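Local coordinates for uncharacterized protein (Bacteroides fragilis, PDB 3NNG) that is of unknown function but carries a calcium-binding F5/8 type C domain, a beta-sandwich fold that in relatives often binds carbohydrates or membrane surfaces, at residues S20-S25 and V67-V72; N48-T53 and Q82-S87; R99-T104 and N134-R139. The protein carries 1 engineered substitution. All blocks are in the same frame, centred on the assembly; numbering follows the deposited sequence.

Contact 1: residues S20-S25 and V67-V72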
loop_
_atom_site.group_PDB
_atom_site.type_symbol
_atom_site.label_atom_id
_atom_site.label_comp_id
_atom_site.label_asym_id
_atom_site.label_seq_id
_atom_site.Cartn_x
_atom_site.Cartn_y
_atom_site.Cartn_z
ATOM N N SER A 20 4.792 12.130 5.717
ATOM C CA SER A 20 4.409 13.499 5.363
ATOM C C SER A 20 5.159 14.094 4.169
ATOM O O SER A 20 4.706 15.074 3.590
ATOM C CB SER A 20 4.572 14.430 6.568
ATOM O OG SER A 20 5.935 14.533 6.923
ATOM N N ALA A 21 6.306 13.527 3.810
ATOM C CA ALA A 21 7.051 14.043 2.665
ATOM C C ALA A 21 7.042 13.061 1.501
ATOM O O ALA A 21 7.703 13.272 0.487
ATOM C CB ALA A 21 8.495 14.421 3.063
ATOM N N TRP A 22 6.297 11.974 1.658
ATOM C CA TRP A 22 6.057 11.058 0.548
ATOM C C TRP A 22 5.351 11.733 -0.628
ATOM O O TRP A 22 4.561 12.676 -0.466
ATOM C CB TRP A 22 5.222 9.872 1.020
ATOM C CG TRP A 22 5.991 8.920 1.857
ATOM C CD1 TRP A 22 7.270 9.084 2.351
ATOM C CD2 TRP A 22 5.542 7.643 2.313
ATOM N NE1 TRP A 22 7.633 7.975 3.091
ATOM C CE2 TRP A 22 6.588 7.082 3.083
ATOM C CE3 TRP A 22 4.354 6.917 2.144
ATOM C CZ2 TRP A 22 6.482 5.829 3.667
ATOM C CZ3 TRP A 22 4.249 5.685 2.732
ATOM C CH2 TRP A 22 5.306 5.148 3.487
ATOM N N SER A 23 5.639 11.234 -1.821
ATOM C CA SER A 23 4.978 11.692 -3.040
ATOM C C SER A 23 4.260 10.475 -3.629
ATOM O O SER A 23 4.898 9.539 -4.107
ATOM C CB SER A 23 6.020 12.262 -4.014
ATOM O OG SER A 23 5.424 12.738 -5.208
ATOM N N VAL A 24 2.936 10.480 -3.569
ATOM C CA VAL A 24 2.170 9.271 -3.857
ATOM C C VAL A 24 1.354 9.393 -5.138
ATOM O O VAL A 24 0.950 10.488 -5.522
ATOM C CB VAL A 24 1.226 8.909 -2.680
ATOM C CG1 VAL A 24 2.003 8.865 -1.365
ATOM C CG2 VAL A 24 0.081 9.904 -2.583
ATOM N N SER A 25 1.104 8.261 -5.787
ATOM C CA SER A 25 0.253 8.226 -6.983
ATOM C C SER A 25 -0.404 6.860 -7.096
ATOM O O SER A 25 -0.063 5.951 -6.349
ATOM C CB SER A 25 1.091 8.490 -8.238
ATOM O OG SER A 25 2.153 7.557 -8.336
ATOM N N VAL A 67 6.850 7.565 -3.758
ATOM C CA VAL A 67 8.254 7.953 -3.760
ATOM C C VAL A 67 8.581 8.407 -2.344
ATOM O O VAL A 67 8.012 9.383 -1.857
ATOM C CB VAL A 67 8.516 9.129 -4.730
ATOM C CG1 VAL A 67 10.015 9.347 -4.912
ATOM C CG2 VAL A 67 7.846 8.879 -6.074
ATOM N N LEU A 68 9.464 7.680 -1.668
ATOM C CA LEU A 68 9.869 8.046 -0.317
ATOM C C LEU A 68 10.855 9.194 -0.404
ATOM O O LEU A 68 11.679 9.219 -1.309
ATOM C CB LEU A 68 10.506 6.843 0.400
ATOM C CG LEU A 68 9.568 5.658 0.725
ATOM C CD1 LEU A 68 9.104 4.920 -0.524
ATOM C CD2 LEU A 68 10.220 4.669 1.703
ATOM N N ASP A 69 10.777 10.155 0.510
ATOM C CA ASP A 69 11.791 11.214 0.524
ATOM C C ASP A 69 13.081 10.708 1.176
ATOM O O ASP A 69 14.173 11.090 0.773
ATOM C CB ASP A 69 11.291 12.444 1.284
ATOM C CG ASP A 69 10.858 12.114 2.704
ATOM O OD1 ASP A 69 9.886 11.344 2.879
ATOM O OD2 ASP A 69 11.486 12.631 3.647
ATOM N N ARG A 70 12.943 9.853 2.191
ATOM C CA ARG A 70 14.091 9.206 2.826
ATOM C C ARG A 70 13.984 7.702 2.618
ATOM O O ARG A 70 13.106 7.049 3.183
ATOM C CB ARG A 70 14.134 9.514 4.328
ATOM C CG ARG A 70 15.092 8.619 5.122
ATOM C CD ARG A 70 15.050 8.897 6.646
ATOM N NE ARG A 70 13.800 8.464 7.273
ATOM C CZ ARG A 70 13.562 7.222 7.694
ATOM N NH1 ARG A 70 14.478 6.273 7.560
ATOM N NH2 ARG A 70 12.401 6.919 8.252
ATOM N N PRO A 71 14.886 7.141 1.807
ATOM C CA PRO A 71 14.874 5.691 1.571
ATOM C C PRO A 71 15.021 4.895 2.867
ATOM O O PRO A 71 15.696 5.330 3.809
ATOM C CB PRO A 71 16.090 5.450 0.678
ATOM C CG PRO A 71 16.544 6.782 0.203
ATOM C CD PRO A 71 15.844 7.868 0.957
ATOM N N VAL A 72 14.385 3.733 2.916
ATOM C CA VAL A 72 14.441 2.931 4.124
ATOM C C VAL A 72 14.820 1.489 3.832
ATOM O O VAL A 72 14.643 0.981 2.721
ATOM C CB VAL A 72 13.105 2.939 4.899
ATOM C CG1 VAL A 72 12.545 4.361 5.024
ATOM C CG2 VAL A 72 12.089 2.011 4.240
HETATM O O HOH W 1 7.988 11.553 4.900
HETATM O O HOH W 2 8.959 12.064 -1.896
HETATM O O HOH W 3 10.676 8.282 3.762
#

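Contact 2: residues N48-T53 and Q82-S87. With CA (calcium ion), chain C.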
loop_
_atom_site.group_PDB
_atom_site.type_symbol
_atom_site.label_atom_id
_atom_site.label_comp_id
_atom_site.label_asym_id
_atom_site.label_seq_id
_atom_site.Cartn_x
_atom_site.Cartn_y
_atom_site.Cartn_z
ATOM N N ASN A 48 -11.224 6.757 8.006
ATOM C CA ASN A 48 -12.448 7.072 7.279
ATOM C C ASN A 48 -12.245 7.766 5.946
ATOM O O ASN A 48 -13.210 8.082 5.259
ATOM C CB ASN A 48 -13.411 7.860 8.162
ATOM C CG ASN A 48 -14.142 6.963 9.144
ATOM O OD1 ASN A 48 -14.796 5.997 8.740
ATOM N ND2 ASN A 48 -14.022 7.264 10.439
ATOM N N THR A 49 -10.991 7.990 5.569
ATOM C CA THR A 49 -10.703 8.463 4.219
ATOM C C THR A 49 -9.921 7.362 3.531
ATOM O O THR A 49 -9.090 6.704 4.149
ATOM C CB THR A 49 -9.896 9.759 4.234
ATOM O OG1 THR A 49 -8.654 9.525 4.901
ATOM C CG2 THR A 49 -10.668 10.875 4.981
ATOM N N THR A 50 -10.180 7.133 2.256
ATOM C CA THR A 50 -9.557 5.986 1.636
ATOM C C THR A 50 -9.200 6.241 0.186
ATOM O O THR A 50 -9.859 7.031 -0.508
ATOM C CB THR A 50 -10.498 4.766 1.716
ATOM O OG1 THR A 50 -9.851 3.614 1.168
ATOM C CG2 THR A 50 -11.763 5.061 0.930
ATOM N N TRP A 51 -8.130 5.585 -0.253
ATOM C CA TRP A 51 -7.869 5.416 -1.671
ATOM C C TRP A 51 -8.816 4.331 -2.182
ATOM O O TRP A 51 -9.019 3.313 -1.529
ATOM C CB TRP A 51 -6.409 5.004 -1.915
ATOM C CG TRP A 51 -6.150 4.638 -3.340
ATOM C CD1 TRP A 51 -6.291 5.451 -4.427
ATOM C CD2 TRP A 51 -5.716 3.360 -3.847
ATOM N NE1 TRP A 51 -5.956 4.770 -5.575
ATOM C CE2 TRP A 51 -5.609 3.492 -5.252
ATOM C CE3 TRP A 51 -5.401 2.135 -3.250
ATOM C CZ2 TRP A 51 -5.210 2.423 -6.070
ATOM C CZ3 TRP A 51 -5.004 1.080 -4.066
ATOM C CH2 TRP A 51 -4.912 1.233 -5.460
ATOM N N PHE A 52 -9.415 4.551 -3.340
ATOM C CA PHE A 52 -10.329 3.563 -3.891
ATOM C C PHE A 52 -10.261 3.663 -5.395
ATOM O O PHE A 52 -10.132 4.757 -5.936
ATOM C CB PHE A 52 -11.761 3.784 -3.386
ATOM C CG PHE A 52 -12.679 2.616 -3.641
ATOM C CD1 PHE A 52 -12.600 1.466 -2.851
ATOM C CD2 PHE A 52 -13.621 2.662 -4.664
ATOM C CE1 PHE A 52 -13.453 0.368 -3.087
ATOM C CE2 PHE A 52 -14.490 1.573 -4.903
ATOM C CZ PHE A 52 -14.398 0.424 -4.117
ATOM N N THR A 53 -10.337 2.530 -6.077
ATOM C CA THR A 53 -10.140 2.542 -7.515
ATOM C C THR A 53 -10.783 1.341 -8.201
ATOM O O THR A 53 -11.367 0.471 -7.551
ATOM C CB THR A 53 -8.634 2.517 -7.816
ATOM O OG1 THR A 53 -8.401 2.655 -9.220
ATOM C CG2 THR A 53 -8.039 1.214 -7.316
ATOM N N GLN A 82 -10.543 -0.665 3.082
ATOM C CA GLN A 82 -10.945 0.605 2.485
ATOM C C GLN A 82 -12.285 0.956 3.116
ATOM O O GLN A 82 -13.027 0.066 3.552
ATOM C CB GLN A 82 -11.087 0.503 0.958
ATOM C CG GLN A 82 -11.945 -0.655 0.449
ATOM C CD GLN A 82 -13.443 -0.399 0.599
ATOM O OE1 GLN A 82 -13.915 0.726 0.429
ATOM N NE2 GLN A 82 -14.198 -1.455 0.908
ATOM N N SER A 83 -12.611 2.241 3.162
ATOM C CA SER A 83 -13.825 2.668 3.857
ATOM C C SER A 83 -14.779 3.418 2.940
ATOM O O SER A 83 -15.556 4.243 3.401
ATOM C CB SER A 83 -13.475 3.539 5.067
ATOM O OG SER A 83 -12.679 4.651 4.667
ATOM N N ALA A 84 -14.715 3.135 1.646
ATOM C CA ALA A 84 -15.575 3.798 0.670
ATOM C C ALA A 84 -16.858 3.011 0.471
ATOM O O ALA A 84 -17.953 3.583 0.393
ATOM C CB ALA A 84 -14.842 3.942 -0.665
ATOM N N TYR A 85 -16.711 1.691 0.382
ATOM C CA TYR A 85 -17.832 0.801 0.119
ATOM C C TYR A 85 -17.710 -0.505 0.903
ATOM O O TYR A 85 -16.809 -0.662 1.723
ATOM C CB TYR A 85 -17.947 0.524 -1.375
ATOM C CG TYR A 85 -18.293 1.747 -2.208
ATOM C CD1 TYR A 85 -19.618 2.171 -2.348
ATOM C CD2 TYR A 85 -17.301 2.469 -2.863
ATOM C CE1 TYR A 85 -19.940 3.279 -3.108
ATOM C CE2 TYR A 85 -17.614 3.580 -3.632
ATOM C CZ TYR A 85 -18.937 3.973 -3.758
ATOM O OH TYR A 85 -19.254 5.074 -4.521
ATOM N N GLY A 86 -18.616 -1.438 0.643
ATOM C CA GLY A 86 -18.661 -2.675 1.397
ATOM C C GLY A 86 -17.363 -3.456 1.452
ATOM O O GLY A 86 -16.508 -3.345 0.576
ATOM N N SER A 87 -17.253 -4.285 2.482
ATOM C CA SER A 87 -16.025 -5.001 2.816
ATOM C C SER A 87 -15.620 -6.004 1.745
ATOM O O SER A 87 -14.485 -6.470 1.719
ATOM C CB SER A 87 -16.211 -5.736 4.143
ATOM O OG SER A 87 -17.090 -6.831 3.955
HETATM CA CA CA C . -6.920 7.468 5.214
HETATM O O HOH W 4 -15.329 6.727 3.998
#

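Contact 3: residues R99-T104 and N134-R139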
loop_
_atom_site.group_PDB
_atom_site.type_symbol
_atom_site.label_atom_id
_atom_site.label_comp_id
_atom_site.label_asym_id
_atom_site.label_seq_id
_atom_site.Cartn_x
_atom_site.Cartn_y
_atom_site.Cartn_z
ATOM N N ARG A 99 11.930 0.060 -5.862
ATOM C CA ARG A 99 13.091 0.558 -6.585
ATOM C C ARG A 99 14.064 1.103 -5.539
ATOM O O ARG A 99 13.695 1.912 -4.686
ATOM C CB ARG A 99 12.680 1.665 -7.566
ATOM C CG ARG A 99 13.712 1.988 -8.638
ATOM C CD ARG A 99 13.255 3.159 -9.505
ATOM N NE ARG A 99 12.850 4.306 -8.687
ATOM C CZ ARG A 99 13.690 5.147 -8.086
ATOM N NH1 ARG A 99 15.006 4.985 -8.207
ATOM N NH2 ARG A 99 13.212 6.151 -7.349
ATOM N N LYS A 100 15.304 0.647 -5.584
ATOM C CA LYS A 100 16.286 1.112 -4.623
ATOM C C LYS A 100 16.848 2.446 -5.087
ATOM O O LYS A 100 16.870 2.733 -6.290
ATOM C CB LYS A 100 17.374 0.054 -4.408
ATOM C CG LYS A 100 16.830 -1.212 -3.729
ATOM C CD LYS A 100 17.718 -2.430 -3.951
ATOM C CE LYS A 100 18.609 -2.711 -2.740
ATOM N NZ LYS A 100 18.772 -4.177 -2.484
ATOM N N GLU A 101 17.270 3.268 -4.129
ATOM C CA GLU A 101 17.828 4.583 -4.424
ATOM C C GLU A 101 18.990 4.481 -5.399
ATOM O O GLU A 101 19.834 3.607 -5.270
ATOM C CB GLU A 101 18.291 5.268 -3.147
ATOM C CG GLU A 101 18.893 6.646 -3.389
ATOM C CD GLU A 101 19.039 7.452 -2.110
ATOM O OE1 GLU A 101 19.713 6.967 -1.172
ATOM O OE2 GLU A 101 18.476 8.570 -2.044
ATOM N N GLY A 102 19.023 5.377 -6.380
ATOM C CA GLY A 102 20.070 5.362 -7.385
ATOM C C GLY A 102 19.859 4.353 -8.497
ATOM O O GLY A 102 20.615 4.330 -9.469
ATOM N N GLU A 103 18.838 3.510 -8.375
ATOM C CA GLU A 103 18.586 2.514 -9.422
ATOM C C GLU A 103 17.430 2.918 -10.317
ATOM O O GLU A 103 16.509 3.602 -9.873
ATOM C CB GLU A 103 18.282 1.158 -8.811
ATOM C CG GLU A 103 19.163 0.828 -7.642
ATOM C CD GLU A 103 19.974 -0.407 -7.887
ATOM O OE1 GLU A 103 19.432 -1.517 -7.695
ATOM O OE2 GLU A 103 21.148 -0.261 -8.282
ATOM N N THR A 104 17.476 2.491 -11.577
ATOM C CA THR A 104 16.417 2.809 -12.530
ATOM C C THR A 104 15.604 1.561 -12.825
ATOM O O THR A 104 14.533 1.618 -13.436
ATOM C CB THR A 104 16.994 3.331 -13.855
ATOM O OG1 THR A 104 17.993 2.416 -14.307
ATOM C CG2 THR A 104 17.615 4.727 -13.683
ATOM N N ASN A 134 17.619 0.534 1.322
ATOM C CA ASN A 134 17.583 1.674 0.386
ATOM C C ASN A 134 16.378 1.747 -0.554
ATOM O O ASN A 134 16.510 2.166 -1.707
ATOM C CB ASN A 134 18.876 1.763 -0.442
ATOM C CG ASN A 134 20.143 1.556 0.392
ATOM O OD1 ASN A 134 20.319 2.158 1.451
ATOM N ND2 ASN A 134 21.038 0.705 -0.102
ATOM N N VAL A 135 15.199 1.351 -0.083
ATOM C CA VAL A 135 14.012 1.480 -0.923
ATOM C C VAL A 135 13.674 2.958 -1.099
ATOM O O VAL A 135 13.428 3.662 -0.117
ATOM C CB VAL A 135 12.810 0.715 -0.350
ATOM C CG1 VAL A 135 11.546 1.106 -1.084
ATOM C CG2 VAL A 135 13.043 -0.815 -0.455
ATOM N N LYS A 136 13.693 3.436 -2.340
ATOM C CA LYS A 136 13.356 4.845 -2.624
ATOM C C LYS A 136 11.932 4.981 -3.153
ATOM O O LYS A 136 11.271 5.992 -2.925
ATOM C CB LYS A 136 14.352 5.461 -3.619
ATOM C CG LYS A 136 14.169 6.969 -3.901
ATOM C CD LYS A 136 14.180 7.762 -2.610
ATOM C CE LYS A 136 14.493 9.233 -2.829
ATOM N NZ LYS A 136 13.408 10.036 -3.442
ATOM N N GLU A 137 11.459 3.948 -3.845
ATOM C CA GLU A 137 10.101 3.923 -4.385
ATOM C C GLU A 137 9.426 2.557 -4.118
ATOM O O GLU A 137 10.062 1.509 -4.229
ATOM C CB GLU A 137 10.150 4.223 -5.892
ATOM C CG GLU A 137 8.845 4.675 -6.501
ATOM C CD GLU A 137 9.038 5.337 -7.866
ATOM O OE1 GLU A 137 10.200 5.364 -8.350
ATOM O OE2 GLU A 137 8.029 5.819 -8.446
ATOM N N PHE A 138 8.141 2.578 -3.773
ATOM C CA PHE A 138 7.396 1.370 -3.416
ATOM C C PHE A 138 6.098 1.363 -4.199
ATOM O O PHE A 138 5.387 2.367 -4.221
ATOM C CB PHE A 138 7.106 1.381 -1.909
ATOM C CG PHE A 138 6.134 0.316 -1.431
ATOM C CD1 PHE A 138 4.768 0.494 -1.555
ATOM C CD2 PHE A 138 6.593 -0.820 -0.769
ATOM C CE1 PHE A 138 3.872 -0.457 -1.086
ATOM C CE2 PHE A 138 5.713 -1.782 -0.302
ATOM C CZ PHE A 138 4.338 -1.600 -0.450
ATOM N N ARG A 139 5.797 0.243 -4.858
ATOM C CA ARG A 139 4.511 0.078 -5.540
ATOM C C ARG A 139 3.802 -1.185 -5.079
ATOM O O ARG A 139 4.424 -2.245 -4.953
ATOM C CB ARG A 139 4.670 0.036 -7.066
ATOM C CG ARG A 139 3.310 0.033 -7.818
ATOM C CD ARG A 139 3.458 0.404 -9.311
ATOM N NE ARG A 139 4.103 1.704 -9.496
ATOM C CZ ARG A 139 4.060 2.409 -10.631
ATOM N NH1 ARG A 139 3.396 1.953 -11.685
ATOM N NH2 ARG A 139 4.686 3.576 -10.718
#

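Contact 1: residues S20-S25 and V67-V72
Trp22 and Ser23 run alongside Val67 and Leu68, near the start of strand 23-26 and the far part of strand 63-68. Ser23 and Val67 form an antiparallel hydrogen-bonded pair. Ser23 N donates a hydrogen bond to Val67 O at 3.0 Å, and Val67 N donates one to Ser23 O at 2.8 Å. Both bonds are nearly straight. The CB atoms of Ser23 and Val67 meet on the same face of the sheet.

Trp22 meets three residues of the other segment. Its CB lies 4.0 Å from Val67 O. CG is anti to the carbonyl carbon (chi1 -73°), which lays the indole along Leu68, both side chains pointing the same way. At the ring edge, CD1 has the carboxylate atom Asp69 OD1 3.5 Å away, near the ring plane. The carboxylate plane is turned 56° from the indole. Leu68 CG stands above the ring plane, off toward the rim, 3.8 Å from Trp22 NE1. The polar N-H of NE1 goes to a water at 3.1 Å, which also accepts from Arg70 N. CE2 also nears Leu68 CG, at 4.1 Å.

Asp69 reaches back over Ala21, with CG 3.3 Å from Ala21 CB. A water joins the two segments here: it accepts from Ala21 N and donates to Asp69 OD1. Another water donates to Ala21 O and to Val67 O, so the loop before the strand is tied to its partner by solvent as well.

At Asp69 and Arg70 the chain turns a corner, away from strand 23-26 and into strand 71-79. On the buried side, Trp22 and Leu68 both pack on Leu156 of strand 148-159, and Trp22 also touches Val17 and Thr66. Strand 124-144 flanks Val67 through Lys136 and Glu137.

Contact 2: residues N48-T53 and Q82-S87
The calcium site of the domain passes directly into this contact: the chain binds the metal at Thr49, and Thr50 and Phe52, one and three residues on, pack on Gln82, Ser83, Ala84 and Tyr85. Thr49 binds calcium twice, through O at 2.5 Å and OG1 at 2.7 Å. Leu41, Asp44, Glu46, Ala152 and Glu153 complete the site.

Thr50 turns its two branches to different partners. OG1 lies 3.4 Å from Gln82 CB and donates to the carbonyl O of the next residue, Trp51, from above the carbonyl plane. CG2 meets Ala84 CB at 3.6 Å. Ser83 OG comes close to the backbone of Asn48, but its hydrogen bond is to Ile47 O. A water donates to both Asn48 O and Ser83 O.

In the F5/8 type C sandwich, residues 82-87 belong to the loop between strands 71-79 and 93-100. They pack here on the start of strand 51-54. Ala84 CB sits over one face of the Phe52 ring, 4.2 Å from its centroid, in a CH-pi contact. Tyr85 comes against the same ring, CD2 to Phe52 CE2 3.6 Å, with the ring planes at 48°. Beside Phe52, three bonds set the flip of the Gln82 amide: OE1 accepts from Ala84 N and from Tyr85 N, the latter in the carbonyl plane at 3.0 Å, while NE2 donates to Tyr85 O at 2.8 Å.

Contact 3: residues R99-T104 and N134-R139
Arg99 and Glu137 face each other in an antiparallel hydrogen-bonded pair, and this is the tight part of the contact. Arg99 N donates to Glu137 O at 2.9 Å. Arg99 O accepts twice, from Lys136 N at 2.8 Å and from Glu137 N at 3.1 Å. Two residues thus face one, which makes a classic beta bulge. Glu101 N adds a bond to Asn134 O, 2.8 Å, nearly along the carbonyl axis.

On the face that carries Arg99 and Glu137, the Arg99 chain bends at chi3 (51°) and brings its guanidinium edge to the carboxylate. NE reaches Glu137 OE1 at 2.9 Å, and NH2 reaches the same oxygen at 3.3 Å by a more bent bond. The two planes stand 81° apart.

The Glu101 side is looser. Its CB is 4.0 Å from Lys136 CB, and Lys136 NZ bonds instead to Leu68 O. Lys100 to Glu103 form a type II beta turn, with Gly102 at positive phi.

Arg99 NH1 also donates to Glu103 O, 2.6 Å, in the guanidinium plane. The guanidinium is therefore held by a carboxylate and a turn carbonyl. This ties the turn to the sheet and probably favours the ionised form of Glu137.

Contacts 1 and 3 are neighbours in one antiparallel sheet, with centres about 10 Å apart. Strand 124-144 joins them: Leu68 N lies 2.8 Å from Lys136 O, and Val72 O lies 2.9 Å from Val135 N, both probable hydrogen bonds. Pro71 packs on Glu101. Contact 2 reaches the same sheet but touches neither; its nearest atoms are about 6 Å from those of contact 1 and about 9 Å from those of contact 3. Its centre is about 22 Å from that of contact 1 and about 28 Å from that of contact 3, on the opposite side of the chain's centre from contact 3. It alone holds a calcium ligand, Thr49. The Trp22 side chain of contact 1 is about 12 Å from the metal.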